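Local atomic coordinates of kirola (Actinidia deliciosa, PDB entry 4IGV), a protein that is a kiwifruit allergen of the ripening-related, major latex protein family, and probably binds small apolar ligands in the internal cavity of its Bet v 1-like fold. Residues V19-F24 / K81-K86; P36-G41 / I138-D143; W116-E121 / T132-C137. All blocks are in the same frame, centred on the assembly; numbering follows the deposited sequence.

Contact 1 of 3, residues V19-F24 / K81-K86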
loop_
_atom_site.group_PDB
_atom_site.type_symbol
_atom_site.label_atom_id
_atom_site.label_comp_id
_atom_site.label_asym_id
_atom_site.label_seq_id
_atom_site.Cartn_x
_atom_site.Cartn_y
_atom_site.Cartn_z
ATOM N N VAL A 19 1.890 -12.258 9.384
ATOM C CA VAL A 19 2.506 -11.054 9.904
ATOM C C VAL A 19 2.404 -9.890 8.898
ATOM O O VAL A 19 2.099 -8.772 9.269
ATOM C CB VAL A 19 3.941 -11.327 10.317
ATOM C CG1 VAL A 19 4.508 -10.104 10.954
ATOM C CG2 VAL A 19 3.987 -12.506 11.292
ATOM N N PHE A 20 2.518 -10.169 7.613
ATOM C CA PHE A 20 2.412 -9.126 6.624
ATOM C C PHE A 20 1.035 -8.516 6.650
ATOM O O PHE A 20 0.850 -7.308 6.619
ATOM C CB PHE A 20 2.726 -9.730 5.251
ATOM C CG PHE A 20 3.152 -8.725 4.258
ATOM C CD1 PHE A 20 4.484 -8.479 4.037
ATOM C CD2 PHE A 20 2.200 -7.959 3.560
ATOM C CE1 PHE A 20 4.906 -7.546 3.089
ATOM C CE2 PHE A 20 2.577 -7.012 2.616
ATOM C CZ PHE A 20 3.956 -6.772 2.394
ATOM N N TYR A 21 0.011 -9.376 6.717
ATOM C CA TYR A 21 -1.340 -8.847 6.820
ATOM C C TYR A 21 -1.601 -8.106 8.122
ATOM O O TYR A 21 -2.282 -7.087 8.117
ATOM C CB TYR A 21 -2.387 -9.940 6.592
ATOM C CG TYR A 21 -3.790 -9.368 6.386
ATOM C CD1 TYR A 21 -4.100 -8.560 5.316
ATOM C CD2 TYR A 21 -4.770 -9.588 7.298
ATOM C CE1 TYR A 21 -5.389 -8.026 5.156
ATOM C CE2 TYR A 21 -6.038 -9.116 7.192
ATOM C CZ TYR A 21 -6.371 -8.311 6.135
ATOM O OH TYR A 21 -7.660 -7.815 5.993
ATOM N N GLU A 22 -1.074 -8.591 9.210
ATOM C CA GLU A 22 -1.161 -7.894 10.507
ATOM C C GLU A 22 -0.671 -6.464 10.343
ATOM O O GLU A 22 -1.280 -5.498 10.870
ATOM C CB GLU A 22 -0.270 -8.618 11.538
ATOM C CG GLU A 22 -0.074 -7.878 12.908
ATOM C CD GLU A 22 -1.305 -8.044 13.692
ATOM O OE1 GLU A 22 -2.254 -8.756 13.192
ATOM O OE2 GLU A 22 -1.248 -7.566 14.873
ATOM N N ILE A 23 0.466 -6.311 9.681
ATOM C CA ILE A 23 1.043 -4.984 9.470
ATOM C C ILE A 23 0.106 -4.116 8.659
ATOM O O ILE A 23 -0.198 -2.983 9.012
ATOM C CB ILE A 23 2.453 -5.049 8.841
ATOM C CG1 ILE A 23 3.383 -5.746 9.822
ATOM C CG2 ILE A 23 2.920 -3.629 8.381
ATOM C CD1 ILE A 23 4.712 -6.212 9.150
ATOM N N PHE A 24 -0.343 -4.594 7.511
ATOM C CA PHE A 24 -1.160 -3.773 6.629
ATOM C C PHE A 24 -2.552 -3.479 7.124
ATOM O O PHE A 24 -3.120 -2.442 6.791
ATOM C CB PHE A 24 -1.152 -4.342 5.209
ATOM C CG PHE A 24 0.089 -3.889 4.455
ATOM C CD1 PHE A 24 1.258 -4.533 4.556
ATOM C CD2 PHE A 24 0.081 -2.663 3.815
ATOM C CE1 PHE A 24 2.381 -4.039 3.922
ATOM C CE2 PHE A 24 1.226 -2.188 3.168
ATOM C CZ PHE A 24 2.358 -2.903 3.242
ATOM N N LYS A 81 -7.370 -12.084 3.501
ATOM C CA LYS A 81 -6.298 -11.227 3.936
ATOM C C LYS A 81 -6.092 -10.043 2.970
ATOM O O LYS A 81 -4.996 -9.836 2.441
ATOM C CB LYS A 81 -5.020 -12.013 4.201
ATOM C CG LYS A 81 -5.144 -13.101 5.200
ATOM C CD LYS A 81 -3.784 -13.768 5.410
ATOM C CE LYS A 81 -3.866 -14.976 6.362
ATOM N NZ LYS A 81 -4.813 -16.031 5.901
ATOM N N SER A 82 -7.174 -9.323 2.713
ATOM C CA SER A 82 -7.150 -8.186 1.820
ATOM C C SER A 82 -7.538 -6.900 2.516
ATOM O O SER A 82 -8.406 -6.898 3.405
ATOM C CB SER A 82 -8.100 -8.462 0.644
ATOM O OG SER A 82 -8.030 -7.442 -0.325
ATOM N N VAL A 83 -6.909 -5.819 2.094
ATOM C CA VAL A 83 -7.257 -4.474 2.571
ATOM C C VAL A 83 -7.160 -3.539 1.384
ATOM O O VAL A 83 -6.248 -3.653 0.552
ATOM C CB VAL A 83 -6.448 -4.062 3.795
ATOM C CG1 VAL A 83 -4.956 -4.163 3.528
ATOM C CG2 VAL A 83 -6.873 -2.615 4.278
ATOM N N THR A 84 -8.173 -2.686 1.239
ATOM C CA THR A 84 -8.278 -1.739 0.149
ATOM C C THR A 84 -8.205 -0.303 0.676
ATOM O O THR A 84 -8.992 0.099 1.535
ATOM C CB THR A 84 -9.583 -1.895 -0.629
ATOM O OG1 THR A 84 -9.673 -3.240 -1.129
ATOM C CG2 THR A 84 -9.692 -0.910 -1.781
ATOM N N PHE A 85 -7.239 0.438 0.139
ATOM C CA PHE A 85 -6.989 1.840 0.477
ATOM C C PHE A 85 -7.410 2.733 -0.683
ATOM O O PHE A 85 -7.067 2.480 -1.844
ATOM C CB PHE A 85 -5.516 2.046 0.690
ATOM C CG PHE A 85 -4.925 1.246 1.819
ATOM C CD1 PHE A 85 -4.945 1.715 3.120
ATOM C CD2 PHE A 85 -4.353 0.031 1.570
ATOM C CE1 PHE A 85 -4.390 0.929 4.178
ATOM C CE2 PHE A 85 -3.790 -0.756 2.605
ATOM C CZ PHE A 85 -3.821 -0.300 3.903
ATOM N N LYS A 86 -8.258 3.719 -0.407
ATOM C CA LYS A 86 -8.647 4.730 -1.391
ATOM C C LYS A 86 -7.867 6.014 -1.098
ATOM O O LYS A 86 -7.998 6.541 -0.012
ATOM C CB LYS A 86 -10.156 5.010 -1.363
ATOM C CG LYS A 86 -10.567 6.178 -2.235
ATOM C CD LYS A 86 -12.079 6.400 -2.130
ATOM C CE LYS A 86 -12.485 7.649 -2.802
ATOM N NZ LYS A 86 -13.941 7.790 -2.516
#
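Tyr21 lies flat on Lys81, and this is where helix 19-24 is fastened to the start of strand 82-86. The CB of Lys81 is the bump under the phenol, 3.8 Å from the ring centroid and 17° off its normal, a CH-pi contact over the face, with CA set on the same face near the middle of the ring. With CG anti to its backbone nitrogen (chi1 -167°), the ring lies along the backbone at Lys81 and carries its hydroxyl on to the next residue. There Tyr21 OH donates to Ser82 O at 2.8 Å, coming from above the carbonyl plane, so the one polar atom of a buried ring is paired.

Two residues along from Lys81, Val83 CG1 is the next bump, facing Tyr21 and, a helical turn on, Phe24. In the conformer given (a second was modelled) it lies 4.2 Å from Tyr21 CE1 and 4.2 Å from Phe24 CB. Phe85 closes the row with its rim: its CZ comes up to Phe24 O at 3.7 Å.

The short axes run 9.2 Å apart at 30°, helix and strand heading much the same way. Around them, Tyr21 also touches Ile76 of strand 65-77, Phe24 packs on Ile144 of helix 131-145 and meets the Trp116 ring steeply, and Lys81 NZ reaches across to Thr107 OG1 on the neighbouring strand 96-107.

Contact 2 of 3, residues P36-G41 / I138-D143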
loop_
_atom_site.group_PDB
_atom_site.type_symbol
_atom_site.label_atom_id
_atom_site.label_comp_id
_atom_site.label_asym_id
_atom_site.label_seq_id
_atom_site.Cartn_x
_atom_site.Cartn_y
_atom_site.Cartn_z
ATOM N N PRO A 36 12.258 2.822 6.344
ATOM C CA PRO A 36 12.356 4.237 6.687
ATOM C C PRO A 36 12.838 5.152 5.602
ATOM O O PRO A 36 12.573 6.357 5.670
ATOM C CB PRO A 36 13.332 4.224 7.862
ATOM C CG PRO A 36 14.150 3.005 7.628
ATOM C CD PRO A 36 13.202 1.991 7.116
ATOM N N VAL A 37 13.499 4.608 4.590
ATOM C CA VAL A 37 13.885 5.436 3.442
ATOM C C VAL A 37 12.613 5.851 2.649
ATOM O O VAL A 37 12.523 6.993 2.135
ATOM C CB VAL A 37 14.896 4.702 2.551
ATOM C CG1 VAL A 37 15.173 5.548 1.324
ATOM C CG2 VAL A 37 16.233 4.399 3.371
ATOM N N ASN A 38 11.652 4.924 2.576
ATOM C CA ASN A 38 10.465 5.081 1.760
ATOM C C ASN A 38 9.317 5.775 2.507
ATOM O O ASN A 38 8.617 6.586 1.954
ATOM C CB ASN A 38 10.002 3.720 1.231
ATOM C CG ASN A 38 11.010 3.070 0.341
ATOM O OD1 ASN A 38 11.337 1.889 0.542
ATOM N ND2 ASN A 38 11.572 3.836 -0.557
ATOM N N ILE A 39 9.145 5.427 3.770
ATOM C CA ILE A 39 8.017 5.881 4.597
ATOM C C ILE A 39 8.499 6.594 5.817
ATOM O O ILE A 39 9.257 6.014 6.648
ATOM C CB ILE A 39 7.146 4.697 5.027
ATOM C CG1 ILE A 39 6.644 3.916 3.803
ATOM C CG2 ILE A 39 5.972 5.183 5.910
ATOM C CD1 ILE A 39 5.680 4.615 3.044
ATOM N N GLN A 40 8.107 7.862 5.946
ATOM C CA GLN A 40 8.516 8.680 7.089
ATOM C C GLN A 40 7.443 8.823 8.167
ATOM O O GLN A 40 7.764 9.181 9.297
ATOM C CB GLN A 40 8.934 10.046 6.638
ATOM C CG GLN A 40 10.233 10.063 5.912
ATOM C CD GLN A 40 10.166 9.534 4.487
ATOM O OE1 GLN A 40 9.378 10.011 3.700
ATOM N NE2 GLN A 40 10.999 8.537 4.158
ATOM N N GLY A 41 6.196 8.548 7.835
ATOM C CA GLY A 41 5.140 8.626 8.836
ATOM C C GLY A 41 3.886 7.943 8.322
ATOM O O GLY A 41 3.565 8.018 7.138
ATOM N N ILE A 138 6.578 -2.596 -3.991
ATOM C CA ILE A 138 7.315 -3.850 -3.981
ATOM C C ILE A 138 8.564 -3.723 -3.101
ATOM O O ILE A 138 8.930 -4.650 -2.388
ATOM C CB ILE A 138 7.642 -4.311 -5.393
ATOM C CG1 ILE A 138 6.325 -4.630 -6.148
ATOM C CG2 ILE A 138 8.545 -5.549 -5.366
ATOM C CD1 ILE A 138 5.531 -5.749 -5.563
ATOM N N GLU A 139 9.186 -2.541 -3.131
ATOM C CA GLU A 139 10.393 -2.288 -2.314
ATOM C C GLU A 139 10.030 -2.368 -0.863
ATOM O O GLU A 139 10.681 -3.033 -0.058
ATOM C CB GLU A 139 10.994 -0.888 -2.548
ATOM C CG GLU A 139 12.379 -0.821 -1.863
ATOM C CD GLU A 139 12.994 0.548 -1.669
ATOM O OE1 GLU A 139 12.726 1.472 -2.474
ATOM O OE2 GLU A 139 13.782 0.654 -0.682
ATOM N N ILE A 140 8.958 -1.674 -0.502
ATOM C CA ILE A 140 8.444 -1.726 0.871
ATOM C C ILE A 140 8.234 -3.179 1.303
ATOM O O ILE A 140 8.631 -3.575 2.393
ATOM C CB ILE A 140 7.180 -0.892 1.066
ATOM C CG1 ILE A 140 7.551 0.584 0.993
ATOM C CG2 ILE A 140 6.529 -1.249 2.410
ATOM C CD1 ILE A 140 6.309 1.456 0.856
ATOM N N THR A 141 7.635 -3.976 0.412
ATOM C CA THR A 141 7.392 -5.370 0.688
ATOM C C THR A 141 8.706 -6.108 0.985
ATOM O O THR A 141 8.802 -6.872 1.942
ATOM C CB THR A 141 6.682 -6.034 -0.516
ATOM O OG1 THR A 141 5.444 -5.339 -0.761
ATOM C CG2 THR A 141 6.410 -7.511 -0.290
ATOM N N LYS A 142 9.725 -5.859 0.186
ATOM C CA LYS A 142 11.026 -6.494 0.387
ATOM C C LYS A 142 11.711 -6.031 1.669
ATOM O O LYS A 142 12.353 -6.846 2.362
ATOM C CB LYS A 142 11.904 -6.280 -0.843
ATOM C CG LYS A 142 11.410 -7.040 -2.075
ATOM C CD LYS A 142 12.183 -6.690 -3.304
ATOM C CE LYS A 142 11.592 -7.336 -4.525
ATOM N NZ LYS A 142 12.382 -6.935 -5.726
ATOM N N ASP A 143 11.512 -4.755 2.003
ATOM C CA ASP A 143 12.044 -4.236 3.273
ATOM C C ASP A 143 11.367 -4.925 4.451
ATOM O O ASP A 143 12.056 -5.266 5.401
ATOM C CB ASP A 143 11.883 -2.744 3.344
ATOM C CG ASP A 143 12.884 -1.996 2.497
ATOM O OD1 ASP A 143 13.902 -2.582 2.047
ATOM O OD2 ASP A 143 12.702 -0.785 2.260
HETATM O O HOH W 1 14.156 1.638 3.970
HETATM O O HOH W 2 13.971 3.515 -1.950
#
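Asn38 sits nearest helix 138-143, its CA 7.2 Å from the CA of Ile140, in a stretch that winds through helical angles at 36-38 before going over into the edge strand 39-46 and bending at Gln40.

The amide of Asn38 is thrust at the helix and faces the carboxylate of Glu139, the two planes 84° apart. The bond between them is long and bent: Asn38 ND2 gives a hydrogen to Glu139 OE1 at 3.3 Å with an N-H...O angle of 137°, and the oxygen is met from above the carboxylate plane. A water also accepts from Asn38 ND2, at 2.8 Å, and lies against the same carboxylate. Glu139 gets there by reaching out straight, CG anti to its own N (chi1 -169°) and the chain extended beyond; it was modelled in two conformers, so these details hold for one of them.

Below the polar pair the contact turns greasy. Asn38 CB rests on Ile140 CG1 at 4.0 Å, and Ile140 CD1 meets Ile39 CG1 at 3.9 Å, the two isoleucines crossing at about a right angle. Asp143, a turn further along the helix, accepts from Ser35 OG, and a second water that accepts from Val37 N donates a weak bond to Asp143 OD2.

Asn38 OD1 lies 3.0 Å from Glu139 OE2, an acceptor facing an acceptor; this doubtful approach belongs to the conformer given, and little should rest on it. With Asp143 also close by, the carboxylates probably feel a rather negative surrounding. The polar side of the contact probably depends on one long bond, with Asp143 held by Ser35, while the isoleucines supply the apolar closure beneath it.

Contact 3 of 3, residues W116-E121 / T132-C137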
loop_
_atom_site.group_PDB
_atom_site.type_symbol
_atom_site.label_atom_id
_atom_site.label_comp_id
_atom_site.label_asym_id
_atom_site.label_seq_id
_atom_site.Cartn_x
_atom_site.Cartn_y
_atom_site.Cartn_z
ATOM N N TRP A 116 -0.250 -6.836 -5.017
ATOM C CA TRP A 116 -0.574 -5.399 -5.028
ATOM C C TRP A 116 -1.391 -5.119 -6.299
ATOM O O TRP A 116 -0.958 -5.491 -7.410
ATOM C CB TRP A 116 0.746 -4.603 -5.085
ATOM C CG TRP A 116 1.523 -4.648 -3.830
ATOM C CD1 TRP A 116 2.512 -5.513 -3.537
ATOM C CD2 TRP A 116 1.458 -3.720 -2.738
ATOM N NE1 TRP A 116 3.012 -5.257 -2.271
ATOM C CE2 TRP A 116 2.418 -4.116 -1.803
ATOM C CE3 TRP A 116 0.754 -2.560 -2.518
ATOM C CZ2 TRP A 116 2.621 -3.435 -0.613
ATOM C CZ3 TRP A 116 0.937 -1.878 -1.338
ATOM C CH2 TRP A 116 1.913 -2.288 -0.415
ATOM N N THR A 117 -2.553 -4.515 -6.145
ATOM C CA THR A 117 -3.381 -4.141 -7.247
ATOM C C THR A 117 -3.687 -2.665 -7.168
ATOM O O THR A 117 -4.159 -2.192 -6.126
ATOM C CB THR A 117 -4.688 -4.976 -7.291
ATOM O OG1 THR A 117 -4.420 -6.349 -7.362
ATOM C CG2 THR A 117 -5.572 -4.575 -8.501
ATOM N N PHE A 118 -3.483 -1.940 -8.256
ATOM C CA PHE A 118 -3.894 -0.554 -8.381
ATOM C C PHE A 118 -5.043 -0.462 -9.357
ATOM O O PHE A 118 -4.996 -1.060 -10.419
ATOM C CB PHE A 118 -2.799 0.340 -8.943
ATOM C CG PHE A 118 -1.509 0.399 -8.165
ATOM C CD1 PHE A 118 -1.371 0.008 -6.852
ATOM C CD2 PHE A 118 -0.391 0.961 -8.791
ATOM C CE1 PHE A 118 -0.154 0.138 -6.201
ATOM C CE2 PHE A 118 0.842 1.077 -8.129
ATOM C CZ PHE A 118 0.922 0.704 -6.844
ATOM N N HIS A 119 -6.080 0.289 -8.994
ATOM C CA HIS A 119 -7.133 0.656 -9.939
ATOM C C HIS A 119 -7.158 2.167 -9.929
ATOM O O HIS A 119 -7.305 2.793 -8.873
ATOM C CB HIS A 119 -8.499 0.153 -9.489
ATOM C CG HIS A 119 -8.671 -1.325 -9.570
ATOM N ND1 HIS A 119 -8.963 -1.956 -10.766
ATOM C CD2 HIS A 119 -8.669 -2.293 -8.626
ATOM C CE1 HIS A 119 -9.036 -3.263 -10.564
ATOM N NE2 HIS A 119 -8.870 -3.496 -9.278
ATOM N N TYR A 120 -7.039 2.787 -11.088
ATOM C CA TYR A 120 -6.903 4.234 -11.122
ATOM C C TYR A 120 -7.566 4.810 -12.355
ATOM O O TYR A 120 -7.847 4.114 -13.351
ATOM C CB TYR A 120 -5.406 4.644 -11.122
ATOM C CG TYR A 120 -4.552 3.994 -12.186
ATOM C CD1 TYR A 120 -4.440 4.571 -13.454
ATOM C CD2 TYR A 120 -3.924 2.785 -11.966
ATOM C CE1 TYR A 120 -3.721 3.964 -14.428
ATOM C CE2 TYR A 120 -3.201 2.183 -12.933
ATOM C CZ TYR A 120 -3.097 2.773 -14.152
ATOM O OH TYR A 120 -2.370 2.232 -15.212
ATOM N N GLU A 121 -7.823 6.107 -12.275
ATOM C CA GLU A 121 -8.277 6.869 -13.432
ATOM C C GLU A 121 -7.414 8.105 -13.540
ATOM O O GLU A 121 -7.342 8.882 -12.578
ATOM C CB GLU A 121 -9.755 7.236 -13.334
ATOM C CG GLU A 121 -10.198 8.028 -14.582
ATOM C CD GLU A 121 -11.623 8.494 -14.616
ATOM O OE1 GLU A 121 -12.466 7.987 -13.856
ATOM O OE2 GLU A 121 -11.880 9.404 -15.426
ATOM N N THR A 132 6.302 3.710 -11.073
ATOM C CA THR A 132 7.209 4.100 -10.019
ATOM C C THR A 132 6.579 3.802 -8.667
ATOM O O THR A 132 7.242 3.344 -7.751
ATOM C CB THR A 132 7.602 5.604 -10.121
ATOM O OG1 THR A 132 8.306 5.823 -11.368
ATOM C CG2 THR A 132 8.490 6.009 -8.982
ATOM N N LEU A 133 5.269 4.011 -8.536
ATOM C CA LEU A 133 4.598 3.709 -7.276
ATOM C C LEU A 133 4.551 2.191 -7.012
ATOM O O LEU A 133 4.705 1.724 -5.891
ATOM C CB LEU A 133 3.170 4.302 -7.294
ATOM C CG LEU A 133 2.438 4.219 -5.978
ATOM C CD1 LEU A 133 3.094 5.111 -4.882
ATOM C CD2 LEU A 133 0.949 4.537 -6.110
ATOM N N MET A 134 4.325 1.419 -8.074
ATOM C CA MET A 134 4.368 -0.038 -7.901
ATOM C C MET A 134 5.745 -0.515 -7.463
ATOM O O MET A 134 5.846 -1.337 -6.553
ATOM C CB MET A 134 3.908 -0.768 -9.174
ATOM C CG MET A 134 3.885 -2.265 -9.005
ATOM S SD MET A 134 2.696 -2.857 -7.744
ATOM C CE MET A 134 1.184 -2.726 -8.664
ATOM N N ASN A 135 6.797 0.022 -8.059
ATOM C CA ASN A 135 8.157 -0.331 -7.647
ATOM C C ASN A 135 8.362 -0.001 -6.190
ATOM O O ASN A 135 8.950 -0.775 -5.448
ATOM C CB ASN A 135 9.191 0.420 -8.496
ATOM C CG ASN A 135 9.198 -0.007 -9.972
ATOM O OD1 ASN A 135 8.806 -1.129 -10.306
ATOM N ND2 ASN A 135 9.685 0.896 -10.860
ATOM N N PHE A 136 7.829 1.132 -5.753
ATOM C CA PHE A 136 7.911 1.576 -4.364
ATOM C C PHE A 136 7.258 0.581 -3.411
ATOM O O PHE A 136 7.768 0.229 -2.370
ATOM C CB PHE A 136 7.364 3.015 -4.324
ATOM C CG PHE A 136 7.060 3.615 -2.972
ATOM C CD1 PHE A 136 7.965 4.443 -2.324
ATOM C CD2 PHE A 136 5.828 3.418 -2.427
ATOM C CE1 PHE A 136 7.603 5.041 -1.108
ATOM C CE2 PHE A 136 5.484 3.993 -1.222
ATOM C CZ PHE A 136 6.415 4.792 -0.575
ATOM N N CYS A 137 6.042 0.158 -3.766
ATOM C CA CYS A 137 5.302 -0.805 -2.974
ATOM C C CYS A 137 6.011 -2.145 -2.886
ATOM O O CYS A 137 6.033 -2.770 -1.819
ATOM C CB CYS A 137 3.902 -0.991 -3.533
ATOM S SG CYS A 137 2.796 0.454 -3.306
#
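Two CH-pi contacts hold helix 132-137 to strand 116-121, each a helix carbon laid on an aromatic face. Cys137 CB stands over the six-membered ring of Trp116, 3.6 Å from its centroid and 7° off the normal. Met134 CE does the same for Phe118, 3.8 Å from the centroid and over the centre of the face; bends at chi2 and chi3 hook the methyl back over the ring.

Sulfur-aromatic contacts follow from these placements. Met134 SD lies oblique to both rings, a Met-aromatic contact with each, nearer to Phe118. Cys137 SG slants onto Trp116, 4.0 Å from the six-ring centroid, while presenting itself to the edge of Phe118, so one thiol fills the corner between the two aromatics.

The rest is apolar packing. Met134 SD presses on Trp116 CB at 3.7 Å, Met134 CB on Phe118 CE2 at 3.7 Å, and Leu133 CD2 leans on Phe118 CZ at 3.9 Å, so Phe118 meets both Leu133 and Met134. No hydrogen bond crosses between the segments.

Strand 112-122 lies between strands 4-12 and 96-107, and the axes of 116-121 and 132-137 run roughly antiparallel, at 154°. Phe118 meets Phe99 edge-to-face, Met134 reaches Met7, Leu133 touches Ile62 of strand 55-62, and Trp116 NE1 bonds Thr141 OG1 a turn further along the same helix.

How the contacts relate
All three contacts are buried and join helices to the curved antiparallel sheet of the Bet v 1 fold or to the chain entering it. Contacts 2 and 3 share helix 131-145: contact 3 lays its first part on strand 112-122, contact 2 ties a later turn to the chain entering edge strand 39-46. Contact 1 brings in helix 17-25 and meets the others through Phe24 on Trp116 and Phe20 on Thr141. Their chemistry differs: contact 3 is mainly aromatic and sulfur, with one leucine, contact 1 adds one buried hydroxyl bond to its apolar contacts, and contact 2, with partly exposed acids at its margin, is the most polar.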